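Local coordinates for cell division control protein 45 cdc45 putative (Entamoeba histolytica, PDB 6CC2) that probably acts in DNA replication as the Cdc45 component of the replicative helicase, with a suggested conformational switch that may regulate replication, at residues I98-F112 with T118-Y130. Numbering follows the deposited sequence.
Sequences IENIFVYIIDSHRPF and TNTNIGLITSNEY. With EDO (1,2-ethanediol), chain I.
Strands 102-106 and 122-125 run parallel with their axes 4.6 Å apart, joined by three backbone hydrogen bonds: Gly-123 N to Val-103 O, Ile-105 N to Gly-123 O (2.7 Å) and, the straightest at 171°, Ile-125 N to Ile-105 O. Gly-123 lies where the two backbones come nearest, and the Tyr-104 ring stands beside it with CD1 4.0 Å from Gly-123 CA. On that same face Ile-125 reaches across with its CD1, 3.8 Å from both Tyr-104 CB and Ile-106 CG1; CG1 beside its own backbone N (chi1 -61°) and an extended chain beyond it carry that methyl over the neighbouring strand. The other face is carried by Ile-105, whose CD1 meets Ile-122 CG2 at 3.7 Å while its CB packs against Leu-124 CD2, the two side chains lying alongside and pointing the same way. That Leu-124 methyl also sits over one face of the Phe-112 ring, a CH-pi contact 4.2 Å from the centroid. Arg-110 CD covers the opposite face, so the ring is sandwiched, and Thr-126 CG2 touches its edge. Past the last direct bond the strands part and water fills in: one molecule bridges Ile-105 O, Asp-107 N and Ile-125 O, and a second ties Ile-125 O to Arg-110 NH1. Another links Val-103 N with Asn-121 O at the start of the pair. The short helix 114-118 joins the two strands as a beta-alpha-beta crossover and lies over the Ile-105 side, Val-117 touching both Phe-112 and Leu-124. Helix 182-192 packs on the Ile-106 and Ile-125 side through Val-185, and the six-stranded parallel sheet continues beyond 102-106 into strand 77-83 and beyond 122-125 to its outermost strand, 2-3.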
ATOM      1  N   ILE A  98     -11.554  26.034  10.766  1.00 75.55           N
ATOM      2  CA  ILE A  98     -11.344  24.682  11.275  1.00 73.70           C
ATOM      3  C   ILE A  98     -11.687  24.627  12.757  1.00 69.40           C
ATOM      4  O   ILE A  98     -11.896  23.546  13.320  1.00 60.68           O
ATOM      5  CB  ILE A  98      -9.886  24.238  11.053  1.00 74.86           C
ATOM      6  CG1 ILE A  98      -9.575  24.092   9.567  1.00 80.75           C
ATOM      7  CG2 ILE A  98      -9.589  22.954  11.798  1.00 71.61           C
ATOM      8  CD1 ILE A  98      -8.112  23.824   9.312  1.00 88.02           C
ATOM      9  N   GLU A  99     -11.735  25.791  13.400  1.00 69.14           N
ATOM     10  CA  GLU A  99     -11.740  25.856  14.856  1.00 64.06           C
ATOM     11  C   GLU A  99     -13.119  25.665  15.470  1.00 55.77           C
ATOM     12  O   GLU A  99     -13.220  25.608  16.699  1.00 49.75           O
ATOM     13  CB  GLU A  99     -11.134  27.192  15.300  1.00 69.24           C
ATOM     14  CG  GLU A  99      -9.824  27.517  14.579  1.00 74.35           C
ATOM     15  CD  GLU A  99      -9.042  28.645  15.228  1.00 78.48           C
ATOM     16  OE1 GLU A  99      -7.811  28.710  15.017  1.00 77.07           O
ATOM     17  OE2 GLU A  99      -9.649  29.462  15.950  1.00 79.08           O
ATOM     18  N   ASN A 100     -14.172  25.537  14.661  1.00 55.64           N
ATOM     19  CA  ASN A 100     -15.495  25.201  15.175  1.00 51.57           C
ATOM     20  C   ASN A 100     -15.724  23.699  15.285  1.00 51.84           C
ATOM     21  O   ASN A 100     -16.602  23.271  16.045  1.00 55.89           O
ATOM     22  CB  ASN A 100     -16.577  25.788  14.274  1.00 52.16           C
ATOM     23  CG  ASN A 100     -16.496  27.303  14.179  1.00 65.86           C
ATOM     24  OD1 ASN A 100     -15.939  27.845  13.224  1.00 76.84           O
ATOM     25  ND2 ASN A 100     -17.046  27.988  15.171  1.00 65.12           N
ATOM     26  N   ILE A 101     -14.965  22.905  14.542  1.00 44.04           N
ATOM     27  CA  ILE A 101     -15.107  21.453  14.507  1.00 46.65           C
ATOM     28  C   ILE A 101     -13.944  20.845  15.278  1.00 36.22           C
ATOM     29  O   ILE A 101     -12.920  21.487  15.528  1.00 37.39           O
ATOM     30  CB  ILE A 101     -15.149  20.945  13.047  1.00 60.87           C
ATOM     31  CG1 ILE A 101     -16.433  21.421  12.354  1.00 69.13           C
ATOM     32  CG2 ILE A 101     -15.037  19.425  12.969  1.00 68.84           C
ATOM     33  CD1 ILE A 101     -17.700  20.779  12.885  1.00 76.10           C
ATOM     34  N   PHE A 102     -14.107  19.583  15.664  1.00 29.54           N
ATOM     35  CA  PHE A 102     -13.016  18.816  16.263  1.00 28.75           C
ATOM     36  C   PHE A 102     -12.276  18.080  15.155  1.00 30.00           C
ATOM     37  O   PHE A 102     -12.873  17.282  14.427  1.00 30.36           O
ATOM     38  CB  PHE A 102     -13.564  17.864  17.329  1.00 28.53           C
ATOM     39  CG  PHE A 102     -14.065  18.573  18.552  1.00 31.20           C
ATOM     40  CD1 PHE A 102     -15.320  19.158  18.563  1.00 34.97           C
ATOM     41  CD2 PHE A 102     -13.272  18.671  19.684  1.00 31.23           C
ATOM     42  CE1 PHE A 102     -15.781  19.842  19.693  1.00 38.72           C
ATOM     43  CE2 PHE A 102     -13.717  19.341  20.804  1.00 35.58           C
ATOM     44  CZ  PHE A 102     -14.974  19.930  20.816  1.00 39.35           C
ATOM     45  N   VAL A 103     -10.986  18.377  15.012  1.00 27.45           N
ATOM     46  CA  VAL A 103     -10.160  17.864  13.931  1.00 27.37           C
ATOM     47  C   VAL A 103      -9.097  16.963  14.537  1.00 26.25           C
ATOM     48  O   VAL A 103      -8.270  17.419  15.334  1.00 27.30           O
ATOM     49  CB  VAL A 103      -9.518  18.998  13.112  1.00 30.22           C
ATOM     50  CG1 VAL A 103      -8.559  18.414  12.075  1.00 29.89           C
ATOM     51  CG2 VAL A 103     -10.599  19.853  12.457  1.00 35.62           C
ATOM     52  N   TYR A 104      -9.119  15.686  14.149  1.00 22.56           N
ATOM     53  CA  TYR A 104      -8.136  14.714  14.602  1.00 21.56           C
ATOM     54  C   TYR A 104      -7.428  14.122  13.402  1.00 19.55           C
ATOM     55  O   TYR A 104      -8.026  13.914  12.336  1.00 21.78           O
ATOM     56  CB  TYR A 104      -8.785  13.605  15.445  1.00 23.27           C
ATOM     57  CG  TYR A 104      -9.384  14.139  16.722  1.00 22.66           C
ATOM     58  CD1 TYR A 104      -8.561  14.584  17.750  1.00 24.38           C
ATOM     59  CD2 TYR A 104     -10.753  14.211  16.901  1.00 25.76           C
ATOM     60  CE1 TYR A 104      -9.095  15.101  18.930  1.00 28.39           C
ATOM     61  CE2 TYR A 104     -11.292  14.718  18.072  1.00 27.16           C
ATOM     62  CZ  TYR A 104     -10.464  15.159  19.078  1.00 30.55           C
ATOM     63  OH  TYR A 104     -10.989  15.674  20.242  1.00 32.44           O
ATOM     64  N   ILE A 105      -6.147  13.830  13.581  1.00 19.96           N
ATOM     65  CA  ILE A 105      -5.317  13.280  12.523  1.00 20.48           C
ATOM     66  C   ILE A 105      -4.611  12.034  13.042  1.00 19.05           C
ATOM     67  O   ILE A 105      -3.939  12.076  14.079  1.00 19.55           O
ATOM     68  CB  ILE A 105      -4.297  14.317  12.014  1.00 20.88           C
ATOM     69  CG1 ILE A 105      -5.033  15.516  11.415  1.00 23.45           C
ATOM     70  CG2 ILE A 105      -3.359  13.671  10.992  1.00 18.64           C
ATOM     71  CD1 ILE A 105      -4.104  16.650  10.998  1.00 25.27           C
ATOM     72  N   ILE A 106      -4.764  10.925  12.316  1.00 18.28           N
ATOM     73  CA  ILE A 106      -4.036   9.691  12.583  1.00 19.85           C
ATOM     74  C   ILE A 106      -3.264   9.389  11.295  1.00 17.75           C
ATOM     75  O   ILE A 106      -3.834   8.890  10.327  1.00 20.44           O
ATOM     76  CB  ILE A 106      -4.949   8.532  12.957  1.00 20.32           C
ATOM     77  CG1 ILE A 106      -5.819   8.873  14.152  1.00 22.46           C
ATOM     78  CG2 ILE A 106      -4.110   7.275  13.294  1.00 22.09           C
ATOM     79  CD1 ILE A 106      -6.852   7.794  14.497  1.00 24.64           C
ATOM     80  N   ASP A 107      -1.975   9.697  11.286  1.00 19.32           N
ATOM     81  CA  ASP A 107      -1.183   9.666  10.044  1.00 18.37           C
ATOM     82  C   ASP A 107       0.179   9.074  10.370  1.00 22.54           C
ATOM     83  O   ASP A 107       0.798   9.428  11.379  1.00 24.43           O
ATOM     84  CB  ASP A 107      -1.052  11.089   9.480  1.00 19.14           C
ATOM     85  CG  ASP A 107      -0.413  11.137   8.121  1.00 23.03           C
ATOM     86  OD1 ASP A 107       0.046  10.078   7.629  1.00 23.81           O
ATOM     87  OD2 ASP A 107      -0.354  12.243   7.523  1.00 25.40           O
ATOM     88  N   SER A 108       0.650   8.174   9.515  1.00 20.23           N
ATOM     89  CA  SER A 108       1.942   7.536   9.734  1.00 19.19           C
ATOM     90  C   SER A 108       3.125   8.339   9.191  1.00 20.97           C
ATOM     91  O   SER A 108       4.270   8.005   9.515  1.00 19.74           O
ATOM     92  CB  SER A 108       1.960   6.137   9.094  1.00 22.83           C
ATOM     93  OG  SER A 108       1.869   6.226   7.674  1.00 22.91           O
ATOM     94  N   HIS A 109       2.876   9.373   8.384  1.00 22.94           N
ATOM     95  CA  HIS A 109       3.965  10.209   7.883  1.00 23.27           C
ATOM     96  C   HIS A 109       4.647  10.964   9.016  1.00 23.29           C
ATOM     97  O   HIS A 109       3.995  11.406   9.962  1.00 22.11           O
ATOM     98  CB  HIS A 109       3.432  11.230   6.874  1.00 22.47           C
ATOM     99  CG  HIS A 109       2.928  10.624   5.603  1.00 28.03           C
ATOM    100  ND1 HIS A 109       1.638  10.157   5.458  1.00 29.90           N
ATOM    101  CD2 HIS A 109       3.544  10.415   4.412  1.00 30.99           C
ATOM    102  CE1 HIS A 109       1.481   9.681   4.233  1.00 30.67           C
ATOM    103  NE2 HIS A 109       2.622   9.831   3.578  1.00 30.69           N
ATOM    104  N   ARG A 110       5.966  11.122   8.909  1.00 21.04           N
ATOM    105  CA  ARG A 110       6.735  11.942   9.846  1.00 21.78           C
ATOM    106  C   ARG A 110       7.789  12.718   9.069  1.00 24.82           C
ATOM    107  O   ARG A 110       8.221  12.275   7.998  1.00 23.04           O
ATOM    108  CB  ARG A 110       7.440  11.094  10.920  1.00 22.41           C
ATOM    109  CG  ARG A 110       6.508  10.316  11.834  1.00 27.23           C
ATOM    110  CD  ARG A 110       5.819  11.229  12.841  1.00 27.75           C
ATOM    111  NE  ARG A 110       5.142  10.421  13.866  1.00 28.89           N
ATOM    112  CZ  ARG A 110       3.992   9.784  13.669  1.00 28.10           C
ATOM    113  NH1 ARG A 110       3.476   9.044  14.634  1.00 29.47           N
ATOM    114  NH2 ARG A 110       3.371   9.871  12.498  1.00 24.22           N
ATOM    115  N   PRO A 111       8.237  13.872   9.587  1.00 24.51           N
ATOM    116  CA  PRO A 111       7.734  14.567  10.784  1.00 23.84           C
ATOM    117  C   PRO A 111       6.361  15.197  10.577  1.00 22.94           C
ATOM    118  O   PRO A 111       5.945  15.440   9.453  1.00 22.81           O
ATOM    119  CB  PRO A 111       8.778  15.647  11.034  1.00 28.43           C
ATOM    120  CG  PRO A 111       9.351  15.926   9.685  1.00 31.33           C
ATOM    121  CD  PRO A 111       9.391  14.578   9.008  1.00 26.99           C
ATOM    122  N   PHE A 112       5.654  15.458  11.670  1.00 26.43           N
ATOM    123  CA  PHE A 112       4.448  16.270  11.595  1.00 24.17           C
ATOM    124  C   PHE A 112       4.791  17.698  11.175  1.00 25.47           C
ATOM    125  O   PHE A 112       5.870  18.222  11.481  1.00 25.36           O
ATOM    126  CB  PHE A 112       3.752  16.291  12.944  1.00 23.11           C
ATOM    127  CG  PHE A 112       3.179  14.972  13.370  1.00 24.00           C
ATOM    128  CD1 PHE A 112       2.378  14.230  12.513  1.00 26.04           C
ATOM    129  CD2 PHE A 112       3.413  14.493  14.646  1.00 26.95           C
ATOM    130  CE1 PHE A 112       1.835  13.020  12.922  1.00 26.89           C
ATOM    131  CE2 PHE A 112       2.871  13.286  15.058  1.00 26.18           C
ATOM    132  CZ  PHE A 112       2.092  12.553  14.203  1.00 25.24           C
ATOM    133  N   THR A 118       1.821  22.990  16.724  1.00 30.08           N
ATOM    134  CA  THR A 118       1.590  24.101  17.636  1.00 34.44           C
ATOM    135  C   THR A 118       0.134  24.559  17.675  1.00 35.64           C
ATOM    136  O   THR A 118      -0.225  25.334  18.564  1.00 37.46           O
ATOM    137  CB  THR A 118       2.486  25.290  17.266  1.00 39.20           C
ATOM    138  OG1 THR A 118       2.201  25.712  15.933  1.00 39.81           O
ATOM    139  CG2 THR A 118       3.951  24.903  17.371  1.00 40.65           C
ATOM    140  N   ASN A 119      -0.704  24.092  16.759  1.00 32.07           N
ATOM    141  CA  ASN A 119      -2.103  24.493  16.711  1.00 31.74           C
ATOM    142  C   ASN A 119      -2.894  23.701  17.745  1.00 33.31           C
ATOM    143  O   ASN A 119      -3.000  22.471  17.649  1.00 32.84           O
ATOM    144  CB  ASN A 119      -2.657  24.259  15.311  1.00 30.49           C
ATOM    145  CG  ASN A 119      -4.032  24.878  15.111  1.00 32.93           C
ATOM    146  OD1 ASN A 119      -4.899  24.798  15.986  1.00 35.67           O
ATOM    147  ND2 ASN A 119      -4.226  25.515  13.965  1.00 34.56           N
ATOM    148  N   THR A 120      -3.474  24.404  18.718  1.00 35.47           N
ATOM    149  CA  THR A 120      -4.239  23.721  19.753  1.00 33.41           C
ATOM    150  C   THR A 120      -5.538  23.117  19.237  1.00 33.85           C
ATOM    151  O   THR A 120      -6.166  22.340  19.969  1.00 36.97           O
ATOM    152  CB  THR A 120      -4.551  24.690  20.909  1.00 38.11           C
ATOM    153  OG1 THR A 120      -5.099  25.903  20.381  1.00 38.97           O
ATOM    154  CG2 THR A 120      -3.296  25.009  21.691  1.00 47.80           C
ATOM    155  N   ASN A 121      -5.951  23.445  18.017  1.00 32.11           N
ATOM    156  CA  ASN A 121      -7.208  22.971  17.450  1.00 37.53           C
ATOM    157  C   ASN A 121      -7.019  21.815  16.476  1.00 34.24           C
ATOM    158  O   ASN A 121      -7.979  21.397  15.832  1.00 36.09           O
ATOM    159  CB  ASN A 121      -7.923  24.123  16.743  1.00 59.99           C
ATOM    160  CG  ASN A 121      -9.430  24.001  16.816  1.00 87.38           C
ATOM    161  OD1 ASN A 121     -10.047  23.251  16.055  1.00 87.50           O
ATOM    162  ND2 ASN A 121     -10.037  24.745  17.736  1.00106.01           N
ATOM    163  N   ILE A 122      -5.806  21.296  16.352  1.00 29.49           N
ATOM    164  CA  ILE A 122      -5.508  20.159  15.495  1.00 26.32           C
ATOM    165  C   ILE A 122      -4.964  19.057  16.395  1.00 29.80           C
ATOM    166  O   ILE A 122      -3.945  19.248  17.070  1.00 39.00           O
ATOM    167  CB  ILE A 122      -4.514  20.522  14.384  1.00 27.42           C
ATOM    168  CG1 ILE A 122      -5.118  21.587  13.473  1.00 33.01           C
ATOM    169  CG2 ILE A 122      -4.142  19.270  13.560  1.00 28.78           C
ATOM    170  CD1 ILE A 122      -4.155  22.179  12.472  1.00 38.21           C
ATOM    171  N   GLY A 123      -5.664  17.928  16.434  1.00 27.07           N
ATOM    172  CA  GLY A 123      -5.275  16.830  17.295  1.00 25.04           C
ATOM    173  C   GLY A 123      -4.509  15.746  16.555  1.00 25.70           C
ATOM    174  O   GLY A 123      -5.119  14.902  15.888  1.00 25.32           O
ATOM    175  N   LEU A 124      -3.181  15.778  16.653  1.00 28.55           N
ATOM    176  CA  LEU A 124      -2.325  14.757  16.061  1.00 24.27           C
ATOM    177  C   LEU A 124      -2.226  13.570  17.013  1.00 25.63           C
ATOM    178  O   LEU A 124      -1.567  13.650  18.051  1.00 26.92           O
ATOM    179  CB  LEU A 124      -0.939  15.336  15.776  1.00 24.34           C
ATOM    180  CG  LEU A 124      -0.827  16.477  14.794  1.00 28.62           C
ATOM    181  CD1 LEU A 124       0.478  17.232  14.990  1.00 26.22           C
ATOM    182  CD2 LEU A 124      -0.923  15.941  13.362  1.00 35.13           C
ATOM    183  N   ILE A 125      -2.867  12.477  16.671  1.00 21.49           N
ATOM    184  CA  ILE A 125      -2.983  11.337  17.576  1.00 23.73           C
ATOM    185  C   ILE A 125      -1.779  10.422  17.418  1.00 25.29           C
ATOM    186  O   ILE A 125      -1.433  10.004  16.303  1.00 26.05           O
ATOM    187  CB  ILE A 125      -4.294  10.568  17.345  1.00 23.19           C
ATOM    188  CG1 ILE A 125      -5.481  11.481  17.601  1.00 24.12           C
ATOM    189  CG2 ILE A 125      -4.361   9.344  18.250  1.00 23.57           C
ATOM    190  CD1 ILE A 125      -6.814  10.852  17.232  1.00 26.51           C
ATOM    191  N   THR A 126      -1.132  10.120  18.546  1.00 26.76           N
ATOM    192  CA  THR A 126      -0.064   9.136  18.603  1.00 29.34           C
ATOM    193  C   THR A 126      -0.381   8.162  19.728  1.00 29.16           C
ATOM    194  O   THR A 126      -1.170   8.469  20.631  1.00 31.09           O
ATOM    195  CB  THR A 126       1.306   9.777  18.873  1.00 34.93           C
ATOM    196  OG1 THR A 126       1.361  10.175  20.243  1.00 37.99           O
ATOM    197  CG2 THR A 126       1.522  10.993  17.986  1.00 32.96           C
ATOM    198  N   SER A 127       0.252   6.995  19.680  1.00 29.71           N
ATOM    199  CA  SER A 127      -0.036   5.935  20.640  1.00 33.04           C
ATOM    200  C   SER A 127       0.771   6.025  21.925  1.00 41.79           C
ATOM    201  O   SER A 127       0.497   5.261  22.863  1.00 45.89           O
ATOM    202  CB  SER A 127       0.218   4.576  19.997  1.00 30.31           C
ATOM    203  OG  SER A 127       1.609   4.383  19.812  1.00 36.07           O
ATOM    204  N   ASN A 128       1.744   6.931  22.006  1.00 40.70           N
ATOM    205  CA  ASN A 128       2.587   7.002  23.193  1.00 50.14           C
ATOM    206  C   ASN A 128       1.748   7.217  24.448  1.00 54.35           C
ATOM    207  O   ASN A 128       0.595   7.656  24.395  1.00 49.64           O
ATOM    208  CB  ASN A 128       3.594   8.146  23.070  1.00 63.40           C
ATOM    209  CG  ASN A 128       4.131   8.310  21.668  1.00 75.69           C
ATOM    210  OD1 ASN A 128       4.700   7.381  21.091  1.00 81.81           O
ATOM    211  ND2 ASN A 128       3.937   9.495  21.100  1.00 79.75           N
ATOM    212  N   GLU A 129       2.350   6.903  25.598  1.00 65.30           N
ATOM    213  CA  GLU A 129       1.746   7.179  26.894  1.00 78.66           C
ATOM    214  C   GLU A 129       2.457   8.281  27.666  1.00 88.31           C
ATOM    215  O   GLU A 129       1.938   8.726  28.696  1.00 90.59           O
ATOM    216  CB  GLU A 129       1.723   5.909  27.759  1.00 85.38           C
ATOM    217  CG  GLU A 129       0.725   4.849  27.313  1.00 84.81           C
ATOM    218  CD  GLU A 129      -0.718   5.264  27.540  1.00 81.01           C
ATOM    219  OE1 GLU A 129      -0.972   6.105  28.432  1.00 78.43           O
ATOM    220  OE2 GLU A 129      -1.598   4.747  26.820  1.00 77.54           O
ATOM    221  N   TYR A 130       3.625   8.726  27.209  1.00 95.69           N
ATOM    222  CA  TYR A 130       4.382   9.740  27.934  1.00 99.94           C
ATOM    223  C   TYR A 130       3.662  11.087  27.927  1.00 96.62           C
ATOM    224  O   TYR A 130       2.950  11.417  26.978  1.00 92.46           O
ATOM    225  CB  TYR A 130       5.793   9.887  27.349  1.00105.28           C
ATOM    226  CG  TYR A 130       5.847  10.117  25.853  1.00110.67           C
ATOM    227  CD1 TYR A 130       5.288  11.254  25.280  1.00120.23           C
ATOM    228  CD2 TYR A 130       6.481   9.210  25.016  1.00109.67           C
ATOM    229  CE1 TYR A 130       5.337  11.466  23.916  1.00125.64           C
ATOM    230  CE2 TYR A 130       6.539   9.422  23.653  1.00115.87           C
ATOM    231  CZ  TYR A 130       5.968  10.552  23.109  1.00126.77           C
ATOM    232  OH  TYR A 130       6.020  10.767  21.750  1.00134.88           O
TER
HETATM  233  C1  EDO I 608       4.564  14.550  25.388  1.00 64.98           C
HETATM  234  O1  EDO I 608       4.996  13.907  26.592  1.00 60.82           O
HETATM  235  C2  EDO I 608       5.753  14.757  24.456  1.00 66.81           C
HETATM  236  O2  EDO I 608       5.284  15.189  23.176  1.00 71.05           O
HETATM  237  O   HOH W   1      -6.315  27.321  13.023  1.00 48.65           O
HETATM  238  O   HOH W   2     -10.102  19.922  17.311  1.00 35.16           O
HETATM  239  O   HOH W   3      -1.199  11.377  13.706  1.00 25.30           O
HETATM  240  O   HOH W   4       0.427   8.330  14.766  1.00 38.27           O